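Local coordinates for SnoaL-like domain-containing protein (Methylibium petroleiphilum PM1, PDB 3G16) that is of unknown function but adopts the cystatin-like alpha+beta fold of the SnoaL-like (NTF2) group, whose cone-shaped pocket probably takes up a small molecule, at residues P5-A10 with V108-A113; A26-M31 with I58-R63; A39-P44 with R118-F123; I75-I80 with A88-H93. One frame throughout, in Å; residues are numbered along the deposited sequence.

Interaction 1 of 4, residues P5-A10 with V108-A113; sequences PTLSRA and VEFDRA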
# COMPACT_ATOMS: atom_id res chain seq x y z
N PRO A 5 -24.23 2.14 5.39
CA PRO A 5 -24.49 1.29 4.20
C PRO A 5 -23.33 0.35 3.87
O PRO A 5 -22.17 0.75 3.95
CB PRO A 5 -24.61 2.31 3.05
CG PRO A 5 -25.08 3.58 3.78
CD PRO A 5 -24.37 3.57 5.07
N THR A 6 -23.67 -0.87 3.47
CA THR A 6 -22.69 -1.79 2.91
C THR A 6 -22.70 -1.59 1.40
O THR A 6 -23.71 -1.84 0.74
CB THR A 6 -23.04 -3.23 3.25
OG1 THR A 6 -22.93 -3.37 4.66
CG2 THR A 6 -22.08 -4.21 2.57
N LEU A 7 -21.58 -1.10 0.91
CA LEU A 7 -21.38 -0.98 -0.52
C LEU A 7 -21.00 -2.36 -1.06
O LEU A 7 -20.22 -3.09 -0.41
CB LEU A 7 -20.24 -0.03 -0.85
CG LEU A 7 -20.45 1.38 -0.34
CD1 LEU A 7 -19.25 2.27 -0.70
CD2 LEU A 7 -21.76 2.03 -0.83
N SER A 8 -21.53 -2.73 -2.22
CA SER A 8 -21.13 -3.99 -2.84
C SER A 8 -19.70 -3.92 -3.34
O SER A 8 -19.15 -2.84 -3.63
CB SER A 8 -22.05 -4.33 -4.01
OG SER A 8 -21.81 -3.47 -5.10
N ARG A 9 -19.07 -5.08 -3.48
CA ARG A 9 -17.72 -5.10 -4.02
C ARG A 9 -17.73 -4.56 -5.44
O ARG A 9 -16.86 -3.81 -5.82
CB ARG A 9 -17.08 -6.49 -3.99
CG ARG A 9 -17.60 -7.55 -4.95
CD ARG A 9 -16.59 -8.75 -5.02
NE ARG A 9 -15.93 -8.82 -3.74
CZ ARG A 9 -14.63 -8.71 -3.50
NH1 ARG A 9 -13.71 -8.75 -4.46
NH2 ARG A 9 -14.28 -8.70 -2.23
N ALA A 10 -18.73 -4.94 -6.23
CA ALA A 10 -18.86 -4.47 -7.61
C ALA A 10 -18.95 -2.96 -7.70
O ALA A 10 -18.40 -2.35 -8.60
CB ALA A 10 -20.07 -5.11 -8.30
N VAL A 108 -7.68 2.96 -0.17
CA VAL A 108 -8.79 3.78 -0.63
C VAL A 108 -9.94 3.63 0.33
O VAL A 108 -10.38 2.49 0.59
CB VAL A 108 -9.23 3.32 -2.04
CG1 VAL A 108 -10.41 4.14 -2.56
CG2 VAL A 108 -8.07 3.39 -3.04
N GLU A 109 -10.43 4.73 0.90
CA GLU A 109 -11.61 4.71 1.72
C GLU A 109 -12.80 5.22 0.94
O GLU A 109 -12.72 6.24 0.28
CB GLU A 109 -11.47 5.60 2.95
CG GLU A 109 -10.33 5.24 3.89
CD GLU A 109 -10.35 6.01 5.17
OE1 GLU A 109 -11.13 6.96 5.33
OE2 GLU A 109 -9.48 5.66 6.02
N PHE A 110 -13.93 4.51 1.06
CA PHE A 110 -15.19 4.97 0.53
C PHE A 110 -16.03 5.67 1.57
O PHE A 110 -16.00 5.33 2.75
CB PHE A 110 -15.97 3.80 -0.07
CG PHE A 110 -15.47 3.39 -1.41
CD1 PHE A 110 -14.34 2.57 -1.52
CD2 PHE A 110 -16.05 3.84 -2.57
CE1 PHE A 110 -13.86 2.23 -2.76
CE2 PHE A 110 -15.56 3.48 -3.81
CZ PHE A 110 -14.47 2.68 -3.90
N ASP A 111 -16.76 6.65 1.09
CA ASP A 111 -17.88 7.27 1.82
C ASP A 111 -19.08 6.35 1.55
O ASP A 111 -19.61 6.33 0.45
CB ASP A 111 -18.15 8.66 1.29
CG ASP A 111 -19.38 9.28 1.86
OD1 ASP A 111 -19.57 9.26 3.10
OD2 ASP A 111 -20.20 9.78 1.11
N ARG A 112 -19.51 5.63 2.57
CA ARG A 112 -20.65 4.70 2.42
C ARG A 112 -21.95 5.41 2.05
O ARG A 112 -22.77 4.82 1.35
CB ARG A 112 -20.86 3.92 3.69
CG ARG A 112 -19.71 3.01 4.11
CD ARG A 112 -19.93 2.57 5.55
NE ARG A 112 -18.92 1.67 6.10
CZ ARG A 112 -18.98 0.36 6.07
NH1 ARG A 112 -19.97 -0.27 5.45
NH2 ARG A 112 -18.04 -0.38 6.67
N ALA A 113 -22.10 6.66 2.49
CA ALA A 113 -23.33 7.41 2.29
C ALA A 113 -23.51 7.85 0.85
O ALA A 113 -24.63 8.19 0.47
CB ALA A 113 -23.35 8.64 3.23
O HOH W 1 -20.23 -3.17 5.52
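The lead-in to the first helix of this cystatin-like fold is pinned to the C-terminal end of strand 100-111, where Pro-5 and Leu-7 of the N-terminal arm meet Arg-112 and Phe-110. Extended from CG to NE, the side chain of Arg-112 runs past the carbonyl oxygen of Pro-5, so that its methylenes graze the oxygen before the guanidinium closes on it. Arg-112 NH1 donates to Pro-5 O at 2.9 Å in a nearly straight bond, 163° at the hydrogen. The oxygen lies in the guanidinium plane, at its edge, whereas the donor stands above the carbonyl plane. A water joins the same nitrogen to the neighbouring residue: it accepts from Arg-112 NH1 at 2.9 Å and lies 2.8 Å from Thr-6 OG1. The other end nitrogen, NH2, donates to Glu-83 O, so one guanidinium ties the arm to the turn between strands 71-81 and 86-95.

In the SnoaL-like fold the long N-terminal helix packs across the curved sheet, and here the arm takes up the same side before helix 9-24 begins, with Ser-8 as N-cap bonding through OG to Ala-11 N. The apolar half of the contact belongs to Leu-7. With CG anti to its carbonyl carbon (chi1 -60°), the branch is aimed at the strand; CD1 rests 3.7 Å from Phe-110 CB and obliquely against the ring, while CD2 lies 3.7 Å from Arg-112 O. The pyrrolidine of Pro-5 covers the base of the arginine, its CD 3.8 Å from Arg-112 CB. Phe-110 continues inward onto Met-12, Val-15 and Ile-16 of helix 9-24.

Interaction 2 of 4, residues A26-M31 with I58-R63; sequences ADEAKM and IAHRWR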
# COMPACT_ATOMS: atom_id res chain seq x y z
N ALA A 26 -7.23 11.82 -18.92
CA ALA A 26 -7.10 13.23 -18.59
C ALA A 26 -8.47 13.92 -18.57
O ALA A 26 -8.64 15.03 -19.06
CB ALA A 26 -6.10 13.92 -19.53
N ASP A 27 -9.47 13.24 -18.03
CA ASP A 27 -10.87 13.71 -18.01
C ASP A 27 -11.20 14.13 -16.61
O ASP A 27 -11.53 13.29 -15.76
CB ASP A 27 -11.76 12.60 -18.56
CG ASP A 27 -13.23 12.98 -18.67
OD1 ASP A 27 -13.64 13.95 -18.01
OD2 ASP A 27 -13.96 12.24 -19.36
N GLU A 28 -11.09 15.42 -16.33
CA GLU A 28 -11.32 15.93 -14.98
C GLU A 28 -12.73 15.67 -14.49
O GLU A 28 -12.90 15.25 -13.35
CB GLU A 28 -10.94 17.42 -14.86
CG GLU A 28 -9.42 17.71 -15.09
CD GLU A 28 -9.00 19.16 -14.74
OE1 GLU A 28 -9.73 19.83 -14.02
OE2 GLU A 28 -7.89 19.60 -15.15
N ALA A 29 -13.72 15.88 -15.33
CA ALA A 29 -15.09 15.63 -14.92
C ALA A 29 -15.32 14.17 -14.52
O ALA A 29 -15.98 13.87 -13.52
CB ALA A 29 -16.07 16.06 -16.06
N LYS A 30 -14.75 13.25 -15.29
CA LYS A 30 -14.92 11.82 -15.00
C LYS A 30 -14.26 11.51 -13.66
O LYS A 30 -14.86 10.81 -12.82
CB LYS A 30 -14.36 10.89 -16.10
CG LYS A 30 -14.36 9.41 -15.66
CD LYS A 30 -13.90 8.42 -16.76
CE LYS A 30 -14.82 8.49 -18.00
NZ LYS A 30 -14.48 7.52 -19.12
N MSE A 31 -13.07 12.03 -13.44
CA MSE A 31 -12.39 11.76 -12.17
C MSE A 31 -13.16 12.36 -10.99
O MSE A 31 -13.34 11.72 -9.96
CB MSE A 31 -10.95 12.28 -12.22
CG MSE A 31 -10.01 11.54 -13.11
SE MSE A 31 -8.21 12.22 -13.01
CE MSE A 31 -8.25 13.56 -14.44
N ILE A 58 -7.32 16.86 -7.17
CA ILE A 58 -6.79 15.57 -7.59
C ILE A 58 -6.91 15.49 -9.10
O ILE A 58 -5.93 15.16 -9.79
CB ILE A 58 -7.61 14.45 -6.90
CG1 ILE A 58 -7.42 14.45 -5.37
CG2 ILE A 58 -7.23 13.09 -7.48
CD1 ILE A 58 -8.42 13.56 -4.60
N ALA A 59 -8.09 15.80 -9.65
CA ALA A 59 -8.33 15.66 -11.07
C ALA A 59 -7.44 16.58 -11.90
O ALA A 59 -6.87 16.18 -12.92
CB ALA A 59 -9.84 15.92 -11.37
N HIS A 60 -7.30 17.84 -11.46
CA HIS A 60 -6.50 18.80 -12.20
C HIS A 60 -5.04 18.36 -12.25
O HIS A 60 -4.38 18.47 -13.30
CB HIS A 60 -6.63 20.19 -11.56
CG HIS A 60 -5.93 21.26 -12.34
ND1 HIS A 60 -6.23 21.45 -13.67
CD2 HIS A 60 -5.05 22.23 -12.00
CE1 HIS A 60 -5.54 22.49 -14.12
NE2 HIS A 60 -4.79 22.95 -13.14
N ARG A 61 -4.54 17.88 -11.11
CA ARG A 61 -3.13 17.52 -11.04
C ARG A 61 -2.82 16.27 -11.86
O ARG A 61 -1.81 16.22 -12.54
CB ARG A 61 -2.70 17.46 -9.57
CG ARG A 61 -2.72 18.90 -8.94
CD ARG A 61 -2.64 18.96 -7.47
NE ARG A 61 -3.09 20.27 -7.00
CZ ARG A 61 -3.14 20.63 -5.72
NH1 ARG A 61 -2.60 19.87 -4.77
NH2 ARG A 61 -3.65 21.80 -5.37
N TRP A 62 -3.73 15.30 -11.88
CA TRP A 62 -3.50 14.15 -12.75
C TRP A 62 -3.65 14.55 -14.22
O TRP A 62 -2.90 14.06 -15.05
CB TRP A 62 -4.39 12.98 -12.43
CG TRP A 62 -4.20 12.34 -11.11
CD1 TRP A 62 -5.18 11.78 -10.35
CD2 TRP A 62 -2.97 12.16 -10.36
NE1 TRP A 62 -4.67 11.26 -9.19
CE2 TRP A 62 -3.32 11.47 -9.18
CE3 TRP A 62 -1.61 12.49 -10.55
CZ2 TRP A 62 -2.38 11.11 -8.21
CZ3 TRP A 62 -0.68 12.10 -9.57
CH2 TRP A 62 -1.09 11.45 -8.41
N ARG A 63 -4.56 15.46 -14.58
CA ARG A 63 -4.64 15.91 -15.95
C ARG A 63 -3.30 16.54 -16.36
O ARG A 63 -2.79 16.26 -17.45
CB ARG A 63 -5.75 16.92 -16.10
CG ARG A 63 -5.78 17.50 -17.51
CD ARG A 63 -6.59 18.68 -17.55
NE ARG A 63 -6.50 19.38 -18.80
CZ ARG A 63 -6.82 20.65 -18.89
NH1 ARG A 63 -7.18 21.32 -17.78
NH2 ARG A 63 -6.75 21.26 -20.07
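Three flat groups of helix 55-69 meet the short helix 28-32 by their edges: the imidazole of His-60 and the guanidinium of Arg-63 both turn an edge to Glu-28 OE2, and the indole of Trp-62 turns one to the selenium of Met-31, a selenomethionine. Trp-73 and Phe-52 each make an edge-to-face contact with the same indole.

A single carboxylate oxygen takes both donors. His-60 ND1 reaches Glu-28 OE2 at 2.9 Å along an almost straight line (171°), on the syn side and somewhat out of the carboxylate plane. Arg-63 NH1 comes from the opposite face, well above that plane, in a longer salt bridge of 3.2 Å to Glu-28 OE2. The two grips together should fix the rotation of the carboxylate. Arg-63 is positioned in turn by Glu-67, which takes its NE. Were Arg-63 replaced by a methionine, Glu-28 and Glu-67 would probably lose their shared cation and the Glu-28 carboxylate could swing about its remaining bond to His-60.

Next to the charges the helices close on small groups. Glu-28 CB lies 4.0 Å from Ala-59 CB, and Met-31 CB 3.9 Å from the same methyl. The bend at chi3 (-91°) tucks Met-31 CE toward Ala-59 O, 3.3 Å away, while SE stays 3.9 Å from Trp-62 CB. Ala-26, closing the preceding helix in a Schellman motif, and Asp-27, whose OD1 caps Lys-30 N, deliver Glu-28. This is a helix-helix contact within the helical layer of the SnoaL-like fold, with a Met-aromatic pair beside a bound, unidentified ligand.

Interaction 3 of 4, residues A39-P44 with R118-F123; sequences AVHYFP and REIRAF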
# COMPACT_ATOMS: atom_id res chain seq x y z
N ALA A 39 -12.71 15.05 -0.98
CA ALA A 39 -11.75 13.98 -0.88
C ALA A 39 -10.31 14.50 -0.89
O ALA A 39 -10.00 15.48 -1.57
CB ALA A 39 -11.91 13.01 -2.07
N VAL A 40 -9.46 13.81 -0.15
CA VAL A 40 -8.03 14.15 -0.08
C VAL A 40 -7.20 12.94 -0.53
O VAL A 40 -7.48 11.79 -0.17
CB VAL A 40 -7.61 14.59 1.32
CG1 VAL A 40 -6.12 15.01 1.34
CG2 VAL A 40 -8.46 15.77 1.81
N HIS A 41 -6.17 13.20 -1.32
CA HIS A 41 -5.17 12.19 -1.72
C HIS A 41 -3.87 12.53 -1.00
O HIS A 41 -3.39 13.68 -1.05
CB HIS A 41 -4.91 12.24 -3.21
CG HIS A 41 -4.35 10.98 -3.81
ND1 HIS A 41 -3.28 10.26 -3.29
CD2 HIS A 41 -4.68 10.37 -4.96
CE1 HIS A 41 -3.02 9.24 -4.11
NE2 HIS A 41 -3.86 9.28 -5.13
N TYR A 42 -3.32 11.55 -0.28
CA TYR A 42 -2.05 11.69 0.42
C TYR A 42 -1.00 10.89 -0.31
O TYR A 42 -1.28 9.85 -0.95
CB TYR A 42 -2.20 11.18 1.85
CG TYR A 42 -3.20 11.94 2.67
CD1 TYR A 42 -2.84 13.06 3.34
CD2 TYR A 42 -4.53 11.54 2.77
CE1 TYR A 42 -3.74 13.80 4.09
CE2 TYR A 42 -5.45 12.26 3.52
CZ TYR A 42 -5.05 13.39 4.19
OH TYR A 42 -5.96 14.11 4.96
N PHE A 43 0.25 11.32 -0.09
CA PHE A 43 1.44 10.75 -0.72
C PHE A 43 2.57 10.74 0.28
O PHE A 43 2.50 11.42 1.28
CB PHE A 43 1.89 11.63 -1.93
CG PHE A 43 0.82 11.82 -2.94
CD1 PHE A 43 0.63 10.90 -3.92
CD2 PHE A 43 0.02 12.95 -2.90
CE1 PHE A 43 -0.36 11.07 -4.88
CE2 PHE A 43 -0.97 13.14 -3.85
CZ PHE A 43 -1.18 12.21 -4.84
N PRO A 44 3.63 10.00 -0.05
CA PRO A 44 4.79 10.13 0.84
C PRO A 44 5.18 11.58 1.07
O PRO A 44 5.13 12.39 0.12
CB PRO A 44 5.86 9.35 0.09
CG PRO A 44 5.14 8.35 -0.69
CD PRO A 44 3.86 9.04 -1.13
N ARG A 118 -13.54 8.79 -0.63
CA ARG A 118 -13.32 9.95 0.27
C ARG A 118 -11.85 10.20 0.57
O ARG A 118 -11.51 11.30 0.94
CB ARG A 118 -14.12 9.80 1.58
CG ARG A 118 -13.60 8.79 2.51
CD ARG A 118 -14.44 8.75 3.78
NE ARG A 118 -13.86 7.87 4.76
CZ ARG A 118 -14.50 7.47 5.84
NH1 ARG A 118 -15.76 7.87 6.08
NH2 ARG A 118 -13.90 6.67 6.69
N GLU A 119 -11.00 9.21 0.39
CA GLU A 119 -9.59 9.38 0.71
C GLU A 119 -8.77 8.32 0.03
O GLU A 119 -9.19 7.18 -0.07
CB GLU A 119 -9.39 9.24 2.22
CG GLU A 119 -7.99 9.52 2.71
CD GLU A 119 -7.90 9.54 4.22
OE1 GLU A 119 -8.45 10.50 4.82
OE2 GLU A 119 -7.35 8.60 4.80
N ILE A 120 -7.56 8.71 -0.40
CA ILE A 120 -6.57 7.78 -0.96
C ILE A 120 -5.24 8.07 -0.27
O ILE A 120 -4.87 9.25 -0.10
CB ILE A 120 -6.41 7.87 -2.49
CG1 ILE A 120 -7.77 7.67 -3.18
CG2 ILE A 120 -5.34 6.89 -2.98
CD1 ILE A 120 -7.72 7.82 -4.69
N ARG A 121 -4.55 7.03 0.19
CA ARG A 121 -3.23 7.14 0.84
C ARG A 121 -2.28 6.28 0.02
O ARG A 121 -2.43 5.06 0.02
CB ARG A 121 -3.31 6.69 2.28
CG ARG A 121 -4.30 7.49 3.13
CD ARG A 121 -4.19 7.17 4.60
NE ARG A 121 -4.41 5.79 4.97
CZ ARG A 121 -5.61 5.22 5.09
NH1 ARG A 121 -6.73 5.90 4.85
NH2 ARG A 121 -5.71 3.96 5.48
N ALA A 122 -1.29 6.92 -0.64
CA ALA A 122 -0.40 6.19 -1.54
C ALA A 122 1.02 6.03 -1.00
O ALA A 122 1.56 6.91 -0.33
CB ALA A 122 -0.32 6.88 -2.90
N PHE A 123 1.58 4.87 -1.33
CA PHE A 123 2.90 4.41 -0.88
C PHE A 123 3.65 3.94 -2.11
O PHE A 123 3.02 3.50 -3.08
CB PHE A 123 2.76 3.27 0.11
CG PHE A 123 1.89 3.64 1.28
CD1 PHE A 123 2.41 4.25 2.40
CD2 PHE A 123 0.53 3.47 1.23
CE1 PHE A 123 1.61 4.64 3.47
CE2 PHE A 123 -0.30 3.86 2.29
CZ PHE A 123 0.25 4.43 3.40
O HOH W 2 -8.50 13.19 4.65
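A first torsion of -157° carries the imidazole of His-41 away from its own backbone N and across to Ile-120 on the neighbouring strand, whose CG2 is likewise anti to N and meets the ring over one face. This CH-pi contact puts Ile-120 CG2 3.7 Å from the centroid of the His-41 ring; Phe-43 CZ covers the opposite face, and Ala-122 CB sits at the edge. His-41 ND1 donates to Tyr-42 O, which lies in the ring plane, at 3.1 Å, and so helps set the rotation of the imidazole.

Strands 39-42 and 118-123 run parallel, 4° apart, in the mixed sheet. Backbone bonds step along them: a weak one from Val-40 N to Arg-118 O, then Ile-120 N to Val-40 O, Tyr-42 N to Ile-120 O at 2.8 Å and Ala-122 N to Tyr-42 O at 2.9 Å. Tyr-42 O thus takes two donors, from opposite faces of its carbonyl plane.

On the other face of the sheet, the edge of the Tyr-42 ring lies against Glu-119, ring and carboxylate planes being 83° apart. A water bridges Tyr-42 OH and Glu-119 OE1, 2.7 Å from each. Glu-119 OE2 receives Arg-121 NH1 at 2.8 Å, and Arg-121 NE pairs with Glu-90 of the second subunit. Arg-118 and Glu-119 form a classic bulge opposite Glu-109, and Arg-145 adds another cation, so the buried carboxylates are probably kept ionised by a charge network reaching the subunit interface.

Interaction 4 of 4, residues I75-I80 with A88-H93; sequences IDALVI and AIEWTH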
# COMPACT_ATOMS: atom_id res chain seq x y z
N ILE A 75 -3.86 -0.76 -13.04
CA ILE A 75 -4.29 -1.41 -11.81
C ILE A 75 -3.70 -2.81 -11.90
O ILE A 75 -4.09 -3.58 -12.78
CB ILE A 75 -5.81 -1.48 -11.69
CG1 ILE A 75 -6.42 -0.07 -11.58
CG2 ILE A 75 -6.20 -2.38 -10.53
CD1 ILE A 75 -7.97 -0.04 -11.54
N ASP A 76 -2.76 -3.12 -11.03
CA ASP A 76 -2.08 -4.40 -11.04
C ASP A 76 -2.67 -5.42 -10.07
O ASP A 76 -2.57 -6.63 -10.29
CB ASP A 76 -0.61 -4.18 -10.74
CG ASP A 76 0.04 -3.19 -11.69
OD1 ASP A 76 -0.41 -3.08 -12.86
OD2 ASP A 76 0.99 -2.54 -11.28
N ALA A 77 -3.23 -4.95 -8.97
CA ALA A 77 -3.94 -5.81 -8.02
C ALA A 77 -4.99 -4.96 -7.38
O ALA A 77 -4.80 -3.76 -7.19
CB ALA A 77 -2.98 -6.43 -6.95
N LEU A 78 -6.11 -5.56 -7.03
CA LEU A 78 -7.23 -4.83 -6.47
C LEU A 78 -7.83 -5.65 -5.34
O LEU A 78 -8.28 -6.78 -5.57
CB LEU A 78 -8.26 -4.54 -7.58
CG LEU A 78 -9.51 -3.81 -7.18
CD1 LEU A 78 -9.22 -2.50 -6.38
CD2 LEU A 78 -10.31 -3.57 -8.49
N VAL A 79 -7.81 -5.13 -4.12
CA VAL A 79 -8.27 -5.81 -2.92
C VAL A 79 -9.46 -5.02 -2.41
O VAL A 79 -9.34 -3.84 -2.16
CB VAL A 79 -7.17 -5.79 -1.84
CG1 VAL A 79 -7.59 -6.52 -0.58
CG2 VAL A 79 -5.86 -6.41 -2.40
N ILE A 80 -10.63 -5.64 -2.35
CA ILE A 80 -11.85 -4.94 -1.97
C ILE A 80 -12.49 -5.57 -0.74
O ILE A 80 -12.73 -6.78 -0.69
CB ILE A 80 -12.87 -4.86 -3.14
CG1 ILE A 80 -12.25 -4.15 -4.33
CG2 ILE A 80 -14.18 -4.17 -2.63
CD1 ILE A 80 -13.06 -4.33 -5.59
N ALA A 88 -7.76 -1.57 -1.56
CA ALA A 88 -6.34 -1.32 -1.73
C ALA A 88 -6.02 -1.67 -3.18
O ALA A 88 -6.55 -2.62 -3.75
CB ALA A 88 -5.44 -2.12 -0.76
N ILE A 89 -5.14 -0.89 -3.77
CA ILE A 89 -4.78 -1.02 -5.18
C ILE A 89 -3.26 -1.07 -5.30
O ILE A 89 -2.57 -0.16 -4.76
CB ILE A 89 -5.27 0.19 -6.01
CG1 ILE A 89 -6.78 0.48 -5.76
CG2 ILE A 89 -4.95 0.00 -7.50
CD1 ILE A 89 -7.26 1.81 -6.40
N GLU A 90 -2.71 -2.06 -6.00
CA GLU A 90 -1.29 -2.08 -6.38
C GLU A 90 -1.30 -1.53 -7.79
O GLU A 90 -2.11 -1.98 -8.60
CB GLU A 90 -0.69 -3.47 -6.37
CG GLU A 90 0.80 -3.53 -6.58
CD GLU A 90 1.31 -4.95 -6.68
OE1 GLU A 90 0.53 -5.83 -7.15
OE2 GLU A 90 2.47 -5.20 -6.31
N TRP A 91 -0.49 -0.51 -8.04
CA TRP A 91 -0.56 0.21 -9.29
C TRP A 91 0.82 0.49 -9.90
O TRP A 91 1.86 0.36 -9.22
CB TRP A 91 -1.32 1.55 -9.07
CG TRP A 91 -0.77 2.38 -7.94
CD1 TRP A 91 -1.33 2.47 -6.70
CD2 TRP A 91 0.42 3.18 -7.89
NE1 TRP A 91 -0.55 3.26 -5.87
CE2 TRP A 91 0.52 3.74 -6.59
CE3 TRP A 91 1.39 3.54 -8.84
CZ2 TRP A 91 1.57 4.57 -6.20
CZ3 TRP A 91 2.43 4.37 -8.45
CH2 TRP A 91 2.51 4.88 -7.14
N THR A 92 0.81 0.91 -11.15
CA THR A 92 2.01 1.37 -11.82
C THR A 92 1.68 2.71 -12.45
O THR A 92 0.64 2.86 -13.09
CB THR A 92 2.51 0.40 -12.90
OG1 THR A 92 2.81 -0.86 -12.27
CG2 THR A 92 3.78 0.92 -13.61
N HIS A 93 2.57 3.66 -12.23
CA HIS A 93 2.53 4.98 -12.85
C HIS A 93 3.68 4.99 -13.87
O HIS A 93 4.87 5.07 -13.51
CB HIS A 93 2.69 6.06 -11.77
CG HIS A 93 2.69 7.46 -12.30
ND1 HIS A 93 2.72 8.56 -11.46
CD2 HIS A 93 2.59 7.94 -13.56
CE1 HIS A 93 2.73 9.66 -12.21
NE2 HIS A 93 2.63 9.31 -13.49
O HOH W 3 2.69 -2.39 -9.22
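The strands are tightly joined where Val-79 and Ala-88 form a hydrogen-bonded pair of the antiparallel hairpin: Val-79 N reaches Ala-88 O at 2.8 Å, the return bond from Ala-88 N to Val-79 O matches it, and Val-79 CB packs 4.2 Å from Ala-88 CB. On the face shared by Ile-75, Leu-78 and Ile-89, Leu-78 CD1 lies alongside Ile-89 CG1 at 3.9 Å, and helix 9-24 covers the isoleucines.

The partly exposed, watered end is the classic bulge at Asp-76 and Ala-77, where two donors approach Glu-90 O from the same face, Asp-76 N at 2.8 Å and Ala-77 N at 3.2 Å from that oxygen. With CG beside its backbone N (chi1 -55°), Asp-76 turns its carboxylate toward the neighbouring strand, and the syn lone pair of Asp-76 OD2 accepts from Thr-92 OG1 at 2.7 Å. A water donates to Asp-76 OD2 and to Trp-91 O. Substituting alanine for Asp-76 would probably leave the Thr-92 hydroxyl without its acceptor and this water with one anchor fewer.

Arg-103 also bonds Thr-92 OG1, while Glu-90 OE1 bonds Tyr-147 OH of the second subunit, which probably steadies its negative charge near the Asp-76 carboxylate.

In the fold
From the N terminus, the arm at 5-10 enters helix 9-24 and waits nearly a hundred residues for 108-113, so interaction 1 closes the longest of the loops. Interaction 2 lies wholly within that span, drawing 26-31 against helix 55-69. Interaction 3 begins at 39-44, between the two segments of interaction 2, and closes only after interaction 1 has done so; it therefore crosses both. The hairpin of interaction 4 is the shortest closure and falls inside the spans of interactions 1 and 3. Strands 116-124, 100-111 and 86-95 are successive neighbours, linking interactions 3, 1 and 4 through one sheet, while Trp-62 against Phe-43 and His-41 joins interaction 2 to it.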